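Local coordinates for protein L544 (Acanthamoeba polyphaga mimivirus, PDB 4AMQ) that probably acts as a metal-dependent nucleotidyl transferase, binding manganese and magnesium ions, at residues K37-I42 / I210-A215; K41-P46 / I69-H74. All coordinates share one frame; numbering follows the deposited sequence.

Interaction 1: K37-I42 / I210-A215; sequences KILPKI and IGFDIA. With MN (manganese (II) ion), chain C.
Ile-38, Leu-39 and Ile-42, on the last turn of helix 28-42, press onto Phe-212 of strand 209-217, a central strand of the mixed sheet in what is probably a nucleotidyltransferase fold. The pairing is a helix-on-sheet layer: the short axes lie 11.2 Å apart and cross at -45°, and all five touching residues are buried and apolar. The Phe-212 ring is the centre of the packing. CG2 of Ile-38 sits over one ring face, 4.1 Å from CE2 of Phe-212, while CD2 of Leu-39 comes obliquely to the same CE2 at 4.2 Å. Ile-42 makes the shortest approach, its CD1 lying 3.7 Å from CD2 of Phe-212. Its first torsion of 70° places CG1 between the backbone N and the carbonyl carbon, and with an extended second torsion (177°) the ethyl arm reaches toward the strand. The same methyl touches CD1 of Ile-214 at 4.3 Å, so one side chain bridges both inward-pointing residues of the strand. Ile-34, one turn back on the helix, and Ile-67 of the adjacent strand 66-72 also pack on Phe-212.

The outer face of the helix, with Lys-37, Pro-40 and Lys-41, is the solvent side and does not meet the strand. Across the sheet, Asp-213 points away from the helix into the metal site, where Asp-66 and Asp-68 share its manganese. These three carboxylates are consistent with the two-metal site of polymerase-beta-like nucleotidyltransferases. Phe-212 and Asp-213 thus turn consecutive side chains to opposite faces, one to the apolar layer and one to the ions: OD2 of Asp-213 lies 2.6 Å from the manganese ion, which also carries a water.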
loop_
_atom_site.group_PDB
_atom_site.type_symbol
_atom_site.label_atom_id
_atom_site.label_comp_id
_atom_site.label_asym_id
_atom_site.label_seq_id
_atom_site.Cartn_x
_atom_site.Cartn_y
_atom_site.Cartn_z
ATOM N N LYS A 37 21.092 3.048 7.812
ATOM C CA LYS A 37 20.605 2.613 9.117
ATOM C C LYS A 37 19.414 1.658 9.048
ATOM O O LYS A 37 19.249 0.806 9.918
ATOM C CB LYS A 37 20.256 3.828 9.982
ATOM C CG LYS A 37 21.394 4.829 10.116
ATOM C CD LYS A 37 22.665 4.138 10.581
ATOM C CE LYS A 37 23.833 5.106 10.651
ATOM N NZ LYS A 37 25.091 4.406 11.027
ATOM N N ILE A 38 18.586 1.799 8.017
ATOM C CA ILE A 38 17.382 0.982 7.907
ATOM C C ILE A 38 17.581 -0.262 7.041
ATOM O O ILE A 38 17.446 -1.384 7.525
ATOM C CB ILE A 38 16.184 1.794 7.374
ATOM C CG1 ILE A 38 15.938 3.018 8.257
ATOM C CG2 ILE A 38 14.938 0.925 7.324
ATOM C CD1 ILE A 38 15.696 2.669 9.704
ATOM N N LEU A 39 17.910 -0.058 5.768
ATOM C CA LEU A 39 18.008 -1.160 4.810
ATOM C C LEU A 39 18.916 -2.325 5.235
ATOM O O LEU A 39 18.558 -3.488 5.046
ATOM C CB LEU A 39 18.414 -0.645 3.424
ATOM C CG LEU A 39 17.431 0.315 2.747
ATOM C CD1 LEU A 39 17.809 0.517 1.294
ATOM C CD2 LEU A 39 16.008 -0.206 2.859
ATOM N N PRO A 40 20.096 -2.023 5.804
ATOM C CA PRO A 40 20.977 -3.127 6.200
ATOM C C PRO A 40 20.315 -4.020 7.242
ATOM O O PRO A 40 20.738 -5.153 7.460
ATOM C CB PRO A 40 22.182 -2.409 6.814
ATOM C CG PRO A 40 22.170 -1.053 6.194
ATOM C CD PRO A 40 20.719 -0.710 6.045
ATOM N N LYS A 41 19.271 -3.505 7.878
ATOM C CA LYS A 41 18.605 -4.232 8.944
ATOM C C LYS A 41 17.423 -5.063 8.438
ATOM O O LYS A 41 17.135 -6.132 8.977
ATOM C CB LYS A 41 18.150 -3.257 10.030
ATOM C CG LYS A 41 17.778 -3.914 11.342
ATOM C CD LYS A 41 18.422 -3.183 12.508
ATOM C CE LYS A 41 18.122 -1.696 12.461
ATOM N NZ LYS A 41 18.737 -0.981 13.615
ATOM N N ILE A 42 16.751 -4.580 7.397
ATOM C CA ILE A 42 15.521 -5.218 6.934
ATOM C C ILE A 42 15.681 -6.036 5.655
ATOM O O ILE A 42 14.815 -6.851 5.327
ATOM C CB ILE A 42 14.382 -4.189 6.733
ATOM C CG1 ILE A 42 14.679 -3.283 5.535
ATOM C CG2 ILE A 42 14.173 -3.375 7.997
ATOM C CD1 ILE A 42 13.568 -2.292 5.223
ATOM N N ILE A 210 6.375 4.254 8.222
ATOM C CA ILE A 210 6.437 4.314 6.766
ATOM C C ILE A 210 6.546 2.893 6.220
ATOM O O ILE A 210 7.276 2.067 6.763
ATOM C CB ILE A 210 7.654 5.140 6.301
ATOM C CG1 ILE A 210 7.529 6.578 6.797
ATOM C CG2 ILE A 210 7.782 5.121 4.792
ATOM C CD1 ILE A 210 6.302 7.286 6.268
ATOM N N GLY A 211 5.805 2.603 5.160
ATOM C CA GLY A 211 5.821 1.278 4.574
ATOM C C GLY A 211 7.096 1.003 3.797
ATOM O O GLY A 211 7.548 1.829 3.010
ATOM N N PHE A 212 7.688 -0.158 4.048
ATOM C CA PHE A 212 8.805 -0.650 3.258
ATOM C C PHE A 212 8.398 -2.004 2.694
ATOM O O PHE A 212 8.219 -2.963 3.446
ATOM C CB PHE A 212 10.063 -0.808 4.123
ATOM C CG PHE A 212 10.780 0.486 4.408
ATOM C CD1 PHE A 212 10.243 1.417 5.281
ATOM C CD2 PHE A 212 11.992 0.770 3.799
ATOM C CE1 PHE A 212 10.906 2.609 5.542
ATOM C CE2 PHE A 212 12.659 1.958 4.058
ATOM C CZ PHE A 212 12.115 2.877 4.930
ATOM N N ASP A 213 8.229 -2.076 1.377
ATOM C CA ASP A 213 7.914 -3.338 0.719
ATOM C C ASP A 213 9.151 -3.905 0.025
ATOM O O ASP A 213 9.685 -3.295 -0.905
ATOM C CB ASP A 213 6.772 -3.158 -0.289
ATOM C CG ASP A 213 5.450 -2.793 0.377
ATOM O OD1 ASP A 213 5.221 -3.207 1.534
ATOM O OD2 ASP A 213 4.637 -2.093 -0.262
ATOM N N ILE A 214 9.601 -5.071 0.483
ATOM C CA ILE A 214 10.784 -5.715 -0.081
ATOM C C ILE A 214 10.432 -7.005 -0.817
ATOM O O ILE A 214 10.093 -8.012 -0.192
ATOM C CB ILE A 214 11.820 -6.064 1.007
ATOM C CG1 ILE A 214 12.008 -4.895 1.980
ATOM C CG2 ILE A 214 13.143 -6.482 0.363
ATOM C CD1 ILE A 214 12.388 -3.591 1.310
ATOM N N ALA A 215 10.522 -6.969 -2.142
ATOM C CA ALA A 215 10.300 -8.154 -2.965
ATOM C C ALA A 215 11.567 -8.997 -2.999
ATOM O O ALA A 215 12.572 -8.602 -3.587
ATOM C CB ALA A 215 9.894 -7.755 -4.368
HETATM MN MN MN C . 4.671 -0.021 -1.763
HETATM O O HOH W 1 2.199 0.167 -1.115
#

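Interaction 2: K41-P46 / I69-H74; sequences KILVVP and IVNNVH
Asn-71 and Val-73 are set by their first torsions to meet the chain that leaves helix 28-42. In Asn-71 a chi1 of -154° swings CG to the far side from the backbone N, carrying the amide up to the backbone of Val-44 and Val-45. In Val-73 a chi1 of -54° puts CG1 opposite the carbonyl carbon, where it touches both valines. The amide of Asn-71 lies against the backbone of the loop at 44-45: its CG lies 3.7 Å from O of Val-45 and 3.9 Å from N of the same residue. Polar main-chain atoms of a buried loop are thereby brought beside a polar side chain.

Leu-43, the first residue to leave helical geometry, and the two residues after it run alongside the last part of strand 66-72 in roughly the same direction, as far as Val-73 just beyond it. That strand lies between strands 51-54 and 209-217 in the mixed sheet of the nucleotidyltransferase domain. It also carries Asp-66 and Asp-68, whose carboxylates bind manganese; Ile-69 follows directly, its side chain about 9 Å from one of the ions, and packs on the helix side.

Apolar contacts flank the amide. On one flank CD2 of Leu-43 meets CG2 of Ile-69 at 4.0 Å, the two side chains running at about right angles. On the other, CG2 of Val-45 comes against CG1 of Val-73 at 3.5 Å, the shortest apolar approach here, while CG1 of Val-44 reaches the same Val-73 CG1 at 3.8 Å. Tyr-51 of the neighbouring strand touches Leu-43, Ile-69 and Asn-71, and Arg-85 of helix 82-93 hydrogen-bonds through NE to the carbonyl oxygen of Val-44.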
loop_
_atom_site.group_PDB
_atom_site.type_symbol
_atom_site.label_atom_id
_atom_site.label_comp_id
_atom_site.label_asym_id
_atom_site.label_seq_id
_atom_site.Cartn_x
_atom_site.Cartn_y
_atom_site.Cartn_z
ATOM N N LYS A 41 19.271 -3.505 7.878
ATOM C CA LYS A 41 18.605 -4.232 8.944
ATOM C C LYS A 41 17.423 -5.063 8.438
ATOM O O LYS A 41 17.135 -6.132 8.977
ATOM C CB LYS A 41 18.150 -3.257 10.030
ATOM C CG LYS A 41 17.778 -3.914 11.342
ATOM C CD LYS A 41 18.422 -3.183 12.508
ATOM C CE LYS A 41 18.122 -1.696 12.461
ATOM N NZ LYS A 41 18.737 -0.981 13.615
ATOM N N ILE A 42 16.751 -4.580 7.397
ATOM C CA ILE A 42 15.521 -5.218 6.934
ATOM C C ILE A 42 15.681 -6.036 5.655
ATOM O O ILE A 42 14.815 -6.851 5.327
ATOM C CB ILE A 42 14.382 -4.189 6.733
ATOM C CG1 ILE A 42 14.679 -3.283 5.535
ATOM C CG2 ILE A 42 14.173 -3.375 7.997
ATOM C CD1 ILE A 42 13.568 -2.292 5.223
ATOM N N LEU A 43 16.772 -5.815 4.929
ATOM C CA LEU A 43 17.016 -6.562 3.694
ATOM C C LEU A 43 17.486 -7.987 3.978
ATOM O O LEU A 43 18.174 -8.239 4.966
ATOM C CB LEU A 43 18.034 -5.838 2.809
ATOM C CG LEU A 43 17.592 -4.535 2.140
ATOM C CD1 LEU A 43 18.769 -3.858 1.460
ATOM C CD2 LEU A 43 16.468 -4.786 1.146
ATOM N N VAL A 44 17.103 -8.920 3.112
ATOM C CA VAL A 44 17.579 -10.296 3.217
ATOM C C VAL A 44 19.068 -10.369 2.879
ATOM O O VAL A 44 19.840 -11.038 3.566
ATOM C CB VAL A 44 16.788 -11.238 2.293
ATOM C CG1 VAL A 44 17.422 -12.619 2.272
ATOM C CG2 VAL A 44 15.335 -11.316 2.737
ATOM N N VAL A 45 19.459 -9.679 1.810
ATOM C CA VAL A 45 20.865 -9.480 1.479
ATOM C C VAL A 45 21.128 -7.980 1.363
ATOM O O VAL A 45 20.610 -7.323 0.462
ATOM C CB VAL A 45 21.254 -10.193 0.164
ATOM C CG1 VAL A 45 22.708 -9.922 -0.183
ATOM C CG2 VAL A 45 21.013 -11.684 0.284
ATOM N N PRO A 46 21.918 -7.429 2.296
ATOM C CA PRO A 46 22.150 -5.984 2.425
ATOM C C PRO A 46 23.035 -5.383 1.334
ATOM O O PRO A 46 22.962 -4.176 1.097
ATOM C CB PRO A 46 22.857 -5.864 3.782
ATOM C CG PRO A 46 22.599 -7.164 4.482
ATOM C CD PRO A 46 22.539 -8.180 3.397
ATOM N N ILE A 69 11.362 -1.974 -2.758
ATOM C CA ILE A 69 12.677 -2.503 -3.102
ATOM C C ILE A 69 12.629 -3.942 -3.596
ATOM O O ILE A 69 11.873 -4.765 -3.068
ATOM C CB ILE A 69 13.648 -2.400 -1.905
ATOM C CG1 ILE A 69 13.954 -0.933 -1.615
ATOM C CG2 ILE A 69 14.936 -3.153 -2.174
ATOM C CD1 ILE A 69 15.034 -0.727 -0.593
ATOM N N VAL A 70 13.427 -4.232 -4.624
ATOM C CA VAL A 70 13.625 -5.600 -5.079
ATOM C C VAL A 70 14.964 -6.103 -4.540
ATOM O O VAL A 70 16.003 -5.480 -4.754
ATOM C CB VAL A 70 13.593 -5.706 -6.621
ATOM C CG1 VAL A 70 14.047 -7.093 -7.081
ATOM C CG2 VAL A 70 12.198 -5.400 -7.145
ATOM N N ASN A 71 14.927 -7.218 -3.821
ATOM C CA ASN A 71 16.136 -7.839 -3.294
ATOM C C ASN A 71 16.395 -9.138 -4.054
ATOM O O ASN A 71 15.628 -10.095 -3.944
ATOM C CB ASN A 71 15.980 -8.118 -1.796
ATOM C CG ASN A 71 17.312 -8.164 -1.059
ATOM O OD1 ASN A 71 18.340 -7.708 -1.568
ATOM N ND2 ASN A 71 17.294 -8.706 0.153
ATOM N N ASN A 72 17.458 -9.160 -4.852
ATOM C CA ASN A 72 17.825 -10.364 -5.595
ATOM C C ASN A 72 18.857 -11.161 -4.806
ATOM O O ASN A 72 20.029 -10.794 -4.756
ATOM C CB ASN A 72 18.345 -10.000 -6.989
ATOM C CG ASN A 72 17.261 -9.411 -7.881
ATOM O OD1 ASN A 72 16.160 -9.953 -7.976
ATOM N ND2 ASN A 72 17.566 -8.293 -8.529
ATOM N N VAL A 73 18.414 -12.248 -4.180
ATOM C CA VAL A 73 19.230 -12.919 -3.168
ATOM C C VAL A 73 19.832 -14.259 -3.598
ATOM O O VAL A 73 20.650 -14.827 -2.874
ATOM C CB VAL A 73 18.455 -13.096 -1.840
ATOM C CG1 VAL A 73 17.919 -11.753 -1.368
ATOM C CG2 VAL A 73 17.320 -14.096 -2.006
ATOM N N HIS A 74 19.434 -14.762 -4.761
ATOM C CA HIS A 74 20.042 -15.971 -5.308
ATOM C C HIS A 74 21.370 -15.607 -5.970
ATOM O O HIS A 74 21.471 -14.566 -6.617
ATOM C CB HIS A 74 19.107 -16.630 -6.325
ATOM C CG HIS A 74 19.529 -18.007 -6.729
ATOM N ND1 HIS A 74 20.495 -18.246 -7.674
ATOM C CD2 HIS A 74 19.107 -19.230 -6.306
ATOM C CE1 HIS A 74 20.660 -19.553 -7.823
ATOM N NE2 HIS A 74 19.826 -20.165 -7.000
#

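Interactions 1 and 2 follow one another along the same connection: helix 28-42 packs on strand 209-217, and the chain leaving it then runs along strand 66-72, the parallel neighbour in the sheet. Both contacts are buried, their centres 9 Å apart. They join directly: CD1 of Ile-214 lies 3.7 Å from CB of Ile-69, and CD1 of Leu-39 lies 3.6 Å from CD1 of Ile-69. Interaction 1 is wholly apolar, built round an aromatic ring whose strand carries a metal ligand on the other face. Interaction 2, beyond the helix end and farther from the chain's centre, adds an asparagine amide set against buried main-chain groups of the loop after the helix.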